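Long-range contacts in tubulin-like protein CetZ (Methanosaeta thermophila, PDB 3ZID), which binds GTP, hydrolyses it as a tubulin/FtsZ-family GTPase, and is probably involved in the control of archaeal cell shape: residues E96-G101 with K129-N134; D104-M109 with K133-V138; L234-A239 with E313-S318. All blocks are in the same frame, centred on the assembly; numbering follows the deposited sequence.

Contact 1: residues E96-G101 with K129-N134; sequences EIEKRG and KKRYKN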
loop_
_atom_site.group_PDB
_atom_site.type_symbol
_atom_site.label_atom_id
_atom_site.label_comp_id
_atom_site.label_asym_id
_atom_site.label_seq_id
_atom_site.Cartn_x
_atom_site.Cartn_y
_atom_site.Cartn_z
ATOM N N GLU A 96 -11.579 -5.321 -19.132
ATOM C CA GLU A 96 -10.524 -6.295 -18.911
ATOM C C GLU A 96 -10.716 -7.040 -17.598
ATOM O O GLU A 96 -10.455 -8.244 -17.508
ATOM C CB GLU A 96 -9.155 -5.612 -18.934
ATOM C CG GLU A 96 -7.989 -6.564 -18.694
ATOM C CD GLU A 96 -7.981 -7.768 -19.616
ATOM O OE1 GLU A 96 -8.383 -7.627 -20.793
ATOM O OE2 GLU A 96 -7.596 -8.864 -19.143
ATOM N N ILE A 97 -11.182 -6.323 -16.585
ATOM C CA ILE A 97 -11.460 -6.929 -15.289
ATOM C C ILE A 97 -12.665 -7.860 -15.352
ATOM O O ILE A 97 -12.600 -9.005 -14.903
ATOM C CB ILE A 97 -11.689 -5.843 -14.228
ATOM C CG1 ILE A 97 -10.381 -5.088 -13.991
ATOM C CG2 ILE A 97 -12.252 -6.445 -12.954
ATOM C CD1 ILE A 97 -10.548 -3.769 -13.303
ATOM N N GLU A 98 -13.757 -7.375 -15.939
ATOM C CA GLU A 98 -14.990 -8.159 -16.023
ATOM C C GLU A 98 -14.843 -9.449 -16.832
ATOM O O GLU A 98 -15.547 -10.423 -16.578
ATOM C CB GLU A 98 -16.147 -7.303 -16.534
ATOM C CG GLU A 98 -16.637 -6.309 -15.490
ATOM C CD GLU A 98 -17.449 -5.171 -16.076
ATOM O OE1 GLU A 98 -17.560 -5.085 -17.319
ATOM O OE2 GLU A 98 -17.984 -4.363 -15.286
ATOM N N LYS A 99 -13.908 -9.467 -17.776
ATOM C CA LYS A 99 -13.631 -10.672 -18.556
ATOM C C LYS A 99 -13.188 -11.846 -17.689
ATOM O O LYS A 99 -13.286 -12.996 -18.110
ATOM C CB LYS A 99 -12.514 -10.408 -19.571
ATOM C CG LYS A 99 -12.868 -9.461 -20.699
ATOM C CD LYS A 99 -11.724 -9.369 -21.698
ATOM C CE LYS A 99 -12.089 -8.482 -22.882
ATOM N NZ LYS A 99 -10.999 -8.435 -23.895
ATOM N N ARG A 100 -12.709 -11.554 -16.480
ATOM C CA ARG A 100 -12.140 -12.584 -15.628
ATOM C C ARG A 100 -13.095 -13.085 -14.558
ATOM O O ARG A 100 -12.696 -13.840 -13.675
ATOM C CB ARG A 100 -10.834 -12.100 -15.015
ATOM C CG ARG A 100 -9.915 -11.533 -16.058
ATOM C CD ARG A 100 -8.479 -11.469 -15.611
ATOM N NE ARG A 100 -7.645 -10.980 -16.702
ATOM C CZ ARG A 100 -6.340 -11.189 -16.799
ATOM N NH1 ARG A 100 -5.704 -11.891 -15.864
ATOM N NH2 ARG A 100 -5.674 -10.697 -17.837
ATOM N N GLY A 101 -14.358 -12.675 -14.635
ATOM C CA GLY A 101 -15.369 -13.266 -13.776
ATOM C C GLY A 101 -15.665 -12.514 -12.496
ATOM O O GLY A 101 -15.462 -11.300 -12.404
ATOM N N LYS A 129 -16.499 -1.019 -6.680
ATOM C CA LYS A 129 -17.453 -1.175 -5.583
ATOM C C LYS A 129 -18.876 -1.257 -6.104
ATOM O O LYS A 129 -19.696 -1.961 -5.530
ATOM C CB LYS A 129 -17.348 -0.044 -4.564
ATOM C CG LYS A 129 -16.176 -0.138 -3.619
ATOM C CD LYS A 129 -16.209 1.035 -2.666
ATOM C CE LYS A 129 -17.481 1.010 -1.834
ATOM N NZ LYS A 129 -17.857 2.380 -1.370
ATOM N N LYS A 130 -19.164 -0.511 -7.170
ATOM C CA LYS A 130 -20.460 -0.588 -7.840
ATOM C C LYS A 130 -20.702 -1.956 -8.467
ATOM O O LYS A 130 -21.789 -2.498 -8.366
ATOM C CB LYS A 130 -20.560 0.440 -8.961
ATOM C CG LYS A 130 -20.549 1.875 -8.538
ATOM C CD LYS A 130 -20.616 2.733 -9.800
ATOM C CE LYS A 130 -20.216 4.152 -9.548
ATOM N NZ LYS A 130 -20.111 4.890 -10.838
ATOM N N ARG A 131 -19.676 -2.508 -9.109
ATOM C CA ARG A 131 -19.826 -3.730 -9.892
ATOM C C ARG A 131 -19.739 -4.999 -9.052
ATOM O O ARG A 131 -20.396 -5.996 -9.354
ATOM C CB ARG A 131 -18.791 -3.759 -11.014
ATOM C CG ARG A 131 -19.139 -2.836 -12.165
ATOM C CD ARG A 131 -17.893 -2.340 -12.881
ATOM N NE ARG A 131 -18.199 -1.303 -13.868
ATOM C CZ ARG A 131 -18.444 -0.027 -13.572
ATOM N NH1 ARG A 131 -18.437 0.382 -12.311
ATOM N NH2 ARG A 131 -18.704 0.842 -14.540
ATOM N N TYR A 132 -18.961 -4.939 -7.975
ATOM C CA TYR A 132 -18.760 -6.084 -7.093
ATOM C C TYR A 132 -19.153 -5.682 -5.682
ATOM O O TYR A 132 -18.292 -5.520 -4.823
ATOM C CB TYR A 132 -17.291 -6.503 -7.108
ATOM C CG TYR A 132 -16.785 -6.951 -8.466
ATOM C CD1 TYR A 132 -17.055 -8.230 -8.948
ATOM C CD2 TYR A 132 -16.015 -6.107 -9.250
ATOM C CE1 TYR A 132 -16.584 -8.647 -10.183
ATOM C CE2 TYR A 132 -15.540 -6.509 -10.487
ATOM C CZ TYR A 132 -15.827 -7.781 -10.954
ATOM O OH TYR A 132 -15.354 -8.182 -12.191
ATOM N N LYS A 133 -20.459 -5.515 -5.457
ATOM C CA LYS A 133 -20.984 -4.917 -4.226
ATOM C C LYS A 133 -20.663 -5.751 -3.009
ATOM O O LYS A 133 -20.543 -5.232 -1.908
ATOM C CB LYS A 133 -22.512 -4.722 -4.293
ATOM C CG LYS A 133 -23.036 -3.896 -5.454
ATOM C CD LYS A 133 -24.576 -3.866 -5.433
ATOM C CE LYS A 133 -25.159 -2.993 -6.548
ATOM N NZ LYS A 133 -26.663 -3.072 -6.633
ATOM N N ASN A 134 -20.554 -7.055 -3.209
ATOM C CA ASN A 134 -20.291 -7.969 -2.117
ATOM C C ASN A 134 -18.791 -8.167 -1.872
ATOM O O ASN A 134 -18.396 -8.850 -0.931
ATOM C CB ASN A 134 -20.982 -9.301 -2.380
ATOM C CG ASN A 134 -22.496 -9.162 -2.477
ATOM O OD1 ASN A 134 -23.112 -8.389 -1.744
ATOM N ND2 ASN A 134 -23.100 -9.916 -3.385
HETATM O O HOH W 1 -18.130 -1.706 -16.450
#
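The ring of Tyr132 meets the carbonyl oxygen of Gly101 at its edge, near the ring plane. CG2 of Ile97 comes to the same ring obliquely, 4.1 Å from CE2 of Tyr132. The guanidinium of Arg131 takes OE2 of Glu98 and a water at its edge, both in plane. The contact joins the C-terminal ends of helix 79-98 and helix 117-131, two helices of the Rossmann-like GTPase domain. Tyr132 is the first residue to leave the second helix. Its CG lies anti to the carbonyl carbon (chi1 -62°), which sends the ring across to the first helix. From Glu98 to Gly101 the chain makes a type I beta turn, and this turn presents the acceptor. OE2 of Glu98 forms a salt bridge with NE of Arg131 at 3.4 Å. The carboxylate and guanidinium planes are 23° apart. One water joins the same two atoms: it donates to OE2 of Glu98 and accepts from NE of Arg131. The main acidic partner of Arg131 is Glu127 of its own helix, which bridges to NH1; Glu98 meets NE instead. Ile97 also packs against Leu5, Leu7 and Ile46 of the central sheet. The Tyr132 OH donates to Gly101 O at 3.1 Å, nearly in line with the carbonyl bond, and lies 3.6 Å from Ile97 CG2.

Contact 2: residues D104-M109 with K133-V138; sequences DLIFVM and KNATIV
Strand 105-111, helix 117-131 and strand 136-143 form a beta-alpha-beta crossover of the Rossmann-like GTPase domain, and this contact is the pairing of its two parallel strands. The segment axes pass 4.7 Å apart. Leu105 pairs with Thr136, Ile106 with Ile137 and Phe107 with Val138. Four backbone hydrogen bonds alternate between the strands. Thr136 N donates to Asp104 O at 2.9 Å. Ile106 then uses both its polar backbone atoms: its N donates to Thr136 O and its O accepts from Val138 N, each at 2.7 Å. Val108 N to Val138 O closes the series at 3.0 Å.

On the face of Leu105, Phe107, Thr136 and Val138, the Phe107 ring lies beside Val138, with CD1 3.8 Å from Val138 CB. Leu105 CG is anti to the backbone N (chi1 176°), and this turns CD1 across to Thr136 CG2 at 3.7 Å. Helix 186-210 packs here through Leu204, Ile205 and Leu208. The hydroxyl of Thr136 is taken by Lys222. On the face of Ile106 and Ile137, CB of Ile106 lies 4.3 Å from CG1 of Ile137, and helix 117-131 packs against Ile137 and Val108. Asp104 OD2 accepts from the backbone N of Asn3. Strand 3-9 pairs with the other edge of strand 105-111, which makes 105-111 an inner strand. Backbone bonds to its two neighbours thus satisfy polar groups of a buried strand, while apolar side chains pack on both its faces.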
loop_
_atom_site.group_PDB
_atom_site.type_symbol
_atom_site.label_atom_id
_atom_site.label_comp_id
_atom_site.label_asym_id
_atom_site.label_seq_id
_atom_site.Cartn_x
_atom_site.Cartn_y
_atom_site.Cartn_z
ATOM N N ASP A 104 -14.321 -12.207 -4.930
ATOM C CA ASP A 104 -14.729 -11.958 -3.565
ATOM C C ASP A 104 -13.795 -10.941 -2.897
ATOM O O ASP A 104 -14.167 -10.263 -1.950
ATOM C CB ASP A 104 -14.701 -13.270 -2.789
ATOM C CG ASP A 104 -15.391 -14.406 -3.537
ATOM O OD1 ASP A 104 -16.572 -14.245 -3.925
ATOM O OD2 ASP A 104 -14.742 -15.457 -3.739
ATOM N N LEU A 105 -12.573 -10.856 -3.390
ATOM C CA LEU A 105 -11.543 -10.077 -2.725
ATOM C C LEU A 105 -10.676 -9.403 -3.779
ATOM O O LEU A 105 -10.146 -10.057 -4.674
ATOM C CB LEU A 105 -10.693 -11.009 -1.841
ATOM C CG LEU A 105 -9.483 -10.424 -1.115
ATOM C CD1 LEU A 105 -9.898 -9.325 -0.154
ATOM C CD2 LEU A 105 -8.759 -11.541 -0.357
ATOM N N ILE A 106 -10.511 -8.096 -3.663
ATOM C CA ILE A 106 -9.754 -7.351 -4.661
ATOM C C ILE A 106 -8.687 -6.512 -3.993
ATOM O O ILE A 106 -8.975 -5.726 -3.086
ATOM C CB ILE A 106 -10.694 -6.445 -5.542
ATOM C CG1 ILE A 106 -11.845 -7.274 -6.151
ATOM C CG2 ILE A 106 -9.904 -5.740 -6.638
ATOM C CD1 ILE A 106 -12.862 -6.453 -7.007
ATOM N N PHE A 107 -7.450 -6.700 -4.423
ATOM C CA PHE A 107 -6.356 -5.841 -3.994
ATOM C C PHE A 107 -6.008 -4.864 -5.082
ATOM O O PHE A 107 -5.793 -5.261 -6.223
ATOM C CB PHE A 107 -5.131 -6.665 -3.606
ATOM C CG PHE A 107 -5.345 -7.512 -2.372
ATOM C CD1 PHE A 107 -5.368 -6.931 -1.110
ATOM C CD2 PHE A 107 -5.550 -8.884 -2.477
ATOM C CE1 PHE A 107 -5.562 -7.706 0.055
ATOM C CE2 PHE A 107 -5.729 -9.677 -1.330
ATOM C CZ PHE A 107 -5.757 -9.088 -0.064
ATOM N N VAL A 108 -5.984 -3.580 -4.725
ATOM C CA VAL A 108 -5.554 -2.519 -5.641
ATOM C C VAL A 108 -4.249 -1.925 -5.134
ATOM O O VAL A 108 -4.209 -1.243 -4.114
ATOM C CB VAL A 108 -6.613 -1.420 -5.805
ATOM C CG1 VAL A 108 -6.140 -0.376 -6.807
ATOM C CG2 VAL A 108 -7.929 -2.037 -6.289
ATOM N N MET A 109 -3.183 -2.224 -5.855
ATOM C CA MET A 109 -1.846 -1.899 -5.421
ATOM C C MET A 109 -1.266 -0.775 -6.239
ATOM O O MET A 109 -1.223 -0.844 -7.463
ATOM C CB MET A 109 -0.984 -3.138 -5.526
ATOM C CG MET A 109 -1.680 -4.350 -4.933
ATOM S SD MET A 109 -0.662 -5.805 -5.146
ATOM C CE MET A 109 -0.516 -5.831 -6.916
ATOM N N LYS A 133 -20.459 -5.515 -5.457
ATOM C CA LYS A 133 -20.984 -4.917 -4.226
ATOM C C LYS A 133 -20.663 -5.751 -3.009
ATOM O O LYS A 133 -20.543 -5.232 -1.908
ATOM C CB LYS A 133 -22.512 -4.722 -4.293
ATOM C CG LYS A 133 -23.036 -3.896 -5.454
ATOM C CD LYS A 133 -24.576 -3.866 -5.433
ATOM C CE LYS A 133 -25.159 -2.993 -6.548
ATOM N NZ LYS A 133 -26.663 -3.072 -6.633
ATOM N N ASN A 134 -20.554 -7.055 -3.209
ATOM C CA ASN A 134 -20.291 -7.969 -2.117
ATOM C C ASN A 134 -18.791 -8.167 -1.872
ATOM O O ASN A 134 -18.396 -8.850 -0.931
ATOM C CB ASN A 134 -20.982 -9.301 -2.380
ATOM C CG ASN A 134 -22.496 -9.162 -2.477
ATOM O OD1 ASN A 134 -23.112 -8.389 -1.744
ATOM N ND2 ASN A 134 -23.100 -9.916 -3.385
ATOM N N ALA A 135 -17.959 -7.568 -2.719
ATOM C CA ALA A 135 -16.512 -7.776 -2.625
ATOM C C ALA A 135 -15.815 -6.991 -1.516
ATOM O O ALA A 135 -16.227 -5.893 -1.150
ATOM C CB ALA A 135 -15.850 -7.471 -3.961
ATOM N N THR A 136 -14.741 -7.571 -0.999
ATOM C CA THR A 136 -13.854 -6.879 -0.092
ATOM C C THR A 136 -12.762 -6.275 -0.965
ATOM O O THR A 136 -12.050 -7.001 -1.673
ATOM C CB THR A 136 -13.244 -7.842 0.898
ATOM O OG1 THR A 136 -14.281 -8.401 1.704
ATOM C CG2 THR A 136 -12.204 -7.130 1.781
ATOM N N ILE A 137 -12.664 -4.950 -0.963
ATOM C CA ILE A 137 -11.728 -4.244 -1.843
ATOM C C ILE A 137 -10.707 -3.508 -0.999
ATOM O O ILE A 137 -11.065 -2.630 -0.221
ATOM C CB ILE A 137 -12.449 -3.264 -2.763
ATOM C CG1 ILE A 137 -13.555 -3.993 -3.534
ATOM C CG2 ILE A 137 -11.459 -2.604 -3.718
ATOM C CD1 ILE A 137 -14.289 -3.158 -4.566
ATOM N N VAL A 138 -9.440 -3.881 -1.145
ATOM C CA VAL A 138 -8.395 -3.390 -0.258
ATOM C C VAL A 138 -7.271 -2.705 -1.020
ATOM O O VAL A 138 -6.510 -3.348 -1.754
ATOM C CB VAL A 138 -7.790 -4.551 0.542
ATOM C CG1 VAL A 138 -6.621 -4.068 1.395
ATOM C CG2 VAL A 138 -8.869 -5.225 1.398
#

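Contact 3: residues L234-A239 with E313-S318; sequences LGYYQA and EPRVLS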
loop_
_atom_site.group_PDB
_atom_site.type_symbol
_atom_site.label_atom_id
_atom_site.label_comp_id
_atom_site.label_asym_id
_atom_site.label_seq_id
_atom_site.Cartn_x
_atom_site.Cartn_y
_atom_site.Cartn_z
ATOM N N LEU A 234 0.464 -4.418 7.465
ATOM C CA LEU A 234 0.718 -5.833 7.706
ATOM C C LEU A 234 2.049 -5.983 8.445
ATOM O O LEU A 234 3.055 -5.372 8.077
ATOM C CB LEU A 234 0.795 -6.600 6.387
ATOM C CG LEU A 234 -0.453 -6.591 5.521
ATOM C CD1 LEU A 234 -0.219 -7.379 4.230
ATOM C CD2 LEU A 234 -1.620 -7.200 6.288
ATOM N N GLY A 235 2.060 -6.831 9.461
ATOM C CA GLY A 235 3.298 -7.205 10.129
ATOM C C GLY A 235 3.648 -8.670 9.847
ATOM O O GLY A 235 2.811 -9.462 9.435
ATOM N N TYR A 236 4.904 -9.027 10.050
ATOM C CA TYR A 236 5.348 -10.333 9.625
ATOM C C TYR A 236 6.587 -10.713 10.387
ATOM O O TYR A 236 7.414 -9.861 10.692
ATOM C CB TYR A 236 5.680 -10.289 8.150
ATOM C CG TYR A 236 6.116 -11.591 7.537
ATOM C CD1 TYR A 236 7.449 -11.979 7.519
ATOM C CD2 TYR A 236 5.185 -12.416 6.929
ATOM C CE1 TYR A 236 7.831 -13.166 6.916
ATOM C CE2 TYR A 236 5.553 -13.580 6.330
ATOM C CZ TYR A 236 6.867 -13.961 6.334
ATOM O OH TYR A 236 7.188 -15.145 5.717
ATOM N N TYR A 237 6.696 -11.993 10.717
ATOM C CA TYR A 237 7.918 -12.523 11.281
ATOM C C TYR A 237 8.031 -13.996 11.017
ATOM O O TYR A 237 7.112 -14.741 11.305
ATOM C CB TYR A 237 7.979 -12.279 12.777
ATOM C CG TYR A 237 9.248 -12.825 13.401
ATOM C CD1 TYR A 237 10.453 -12.141 13.319
ATOM C CD2 TYR A 237 9.233 -14.052 14.050
ATOM C CE1 TYR A 237 11.601 -12.660 13.891
ATOM C CE2 TYR A 237 10.369 -14.567 14.628
ATOM C CZ TYR A 237 11.542 -13.877 14.534
ATOM O OH TYR A 237 12.655 -14.416 15.096
ATOM N N GLN A 238 9.152 -14.391 10.442
ATOM C CA GLN A 238 9.480 -15.792 10.227
ATOM C C GLN A 238 10.462 -16.243 11.304
ATOM O O GLN A 238 11.563 -15.735 11.357
ATOM C CB GLN A 238 10.137 -15.964 8.870
ATOM C CG GLN A 238 10.716 -17.340 8.657
ATOM C CD GLN A 238 9.644 -18.356 8.463
ATOM O OE1 GLN A 238 8.981 -18.330 7.448
ATOM N NE2 GLN A 238 9.441 -19.241 9.440
ATOM N N ALA A 239 10.060 -17.166 12.169
ATOM C CA ALA A 239 10.945 -17.705 13.200
ATOM C C ALA A 239 11.969 -18.691 12.646
ATOM O O ALA A 239 11.763 -19.271 11.580
ATOM C CB ALA A 239 10.129 -18.379 14.318
ATOM N N GLU A 313 8.957 -23.956 9.968
ATOM C CA GLU A 313 9.196 -23.175 11.169
ATOM C C GLU A 313 8.122 -22.086 11.196
ATOM O O GLU A 313 7.750 -21.559 10.158
ATOM C CB GLU A 313 10.596 -22.572 11.136
ATOM C CG GLU A 313 11.693 -23.565 10.742
ATOM C CD GLU A 313 11.750 -24.754 11.676
ATOM O OE1 GLU A 313 11.750 -24.548 12.906
ATOM O OE2 GLU A 313 11.787 -25.900 11.189
ATOM N N PRO A 314 7.581 -21.796 12.381
ATOM C CA PRO A 314 6.440 -20.887 12.475
ATOM C C PRO A 314 6.698 -19.472 11.947
ATOM O O PRO A 314 7.806 -18.954 12.046
ATOM C CB PRO A 314 6.123 -20.859 13.971
ATOM C CG PRO A 314 7.358 -21.448 14.652
ATOM C CD PRO A 314 7.946 -22.387 13.684
ATOM N N ARG A 315 5.661 -18.892 11.351
ATOM C CA ARG A 315 5.685 -17.500 10.952
ATOM C C ARG A 315 4.350 -16.877 11.357
ATOM O O ARG A 315 3.323 -17.561 11.516
ATOM C CB ARG A 315 5.938 -17.335 9.453
ATOM C CG ARG A 315 4.891 -17.963 8.546
ATOM C CD ARG A 315 5.114 -17.472 7.109
ATOM N NE ARG A 315 4.101 -17.998 6.198
ATOM C CZ ARG A 315 4.011 -17.666 4.913
ATOM N NH1 ARG A 315 4.874 -16.803 4.397
ATOM N NH2 ARG A 315 3.068 -18.207 4.146
ATOM N N VAL A 316 4.377 -15.572 11.551
ATOM C CA VAL A 316 3.211 -14.861 12.012
ATOM C C VAL A 316 2.939 -13.703 11.078
ATOM O O VAL A 316 3.847 -12.961 10.691
ATOM C CB VAL A 316 3.403 -14.325 13.451
ATOM C CG1 VAL A 316 2.175 -13.532 13.896
ATOM C CG2 VAL A 316 3.658 -15.481 14.419
ATOM N N LEU A 317 1.675 -13.566 10.727
ATOM C CA LEU A 317 1.196 -12.394 10.031
ATOM C C LEU A 317 0.260 -11.627 10.941
ATOM O O LEU A 317 -0.653 -12.181 11.531
ATOM C CB LEU A 317 0.466 -12.788 8.753
ATOM C CG LEU A 317 -0.134 -11.596 7.985
ATOM C CD1 LEU A 317 0.926 -10.944 7.171
ATOM C CD2 LEU A 317 -1.257 -12.079 7.091
ATOM N N SER A 318 0.478 -10.331 11.028
ATOM C CA SER A 318 -0.436 -9.480 11.762
ATOM C C SER A 318 -1.094 -8.473 10.815
ATOM O O SER A 318 -0.436 -7.862 9.971
ATOM C CB SER A 318 0.308 -8.771 12.898
ATOM O OG SER A 318 1.390 -8.001 12.390
#
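Arg315 and Tyr236 meet on one face of an antiparallel strand pair. NH1 of Arg315 donates to OH of Tyr236 at 3.1 Å, with an N-H...O angle of 163°. The oxygen lies in the guanidinium plane and NH1 lies at the edge of the ring. The two planes are nearly perpendicular, 86° apart. CG of Arg315 sits between its backbone N and carbonyl carbon (chi1 61°), and the extended chain beyond it carries NH1 to the hydroxyl of Tyr236. The rest of the guanidinium is held from outside: NE donates to Gln278, and Phe203 makes a cation-pi contact. Next to Arg315 on this face is Gln238, whose chain bends so that NE2 donates to Glu313 O at 3.0 Å, from above the carbonyl plane. The same NE2 also donates to Ala239 O at 3.2 Å, so two carbonyls hold the amide.

Ser318 is the third main contributor, on the opposite face. OG of Ser318 lies 3.1 Å from CA of Gly235 and is hydrogen-bonded to Ser253 O. The backbones of Gly235 and Ser318 bond both ways, with Gly235 N to Ser318 O at 2.7 Å. Tyr237 and Val316 form the next hydrogen-bonded pair, and Ala239 N reaches Pro314 O at 2.9 Å. Strand 232-238 is one of the two outermost strands of the four-stranded mixed sheet, the arrangement of the second, C-terminal domain of the tubulin/FtsZ fold.

Overall arrangement
From the N terminus, the chain runs through helix 79-98 into strand 105-111, then helix 117-131 and strand 136-143. Contact 1 closes a loop from 96-101 to 129-134. Contact 2 opens inside that loop, at 104-109, and both close on the same stretch, sharing Lys133 and Asn134. They touch where Tyr132 packs on Ile106 and Lys129 on Ile137. Contact 1 ties two helix ends together, contact 2 pairs two strands, and the packing between them joins helix 117-131 and the residue after it to the parallel sheet. Contact 3 follows in series and closes a longer loop in the mixed sheet. Its centre is about 23 Å from that of contact 2, with helix 186-210 touching both.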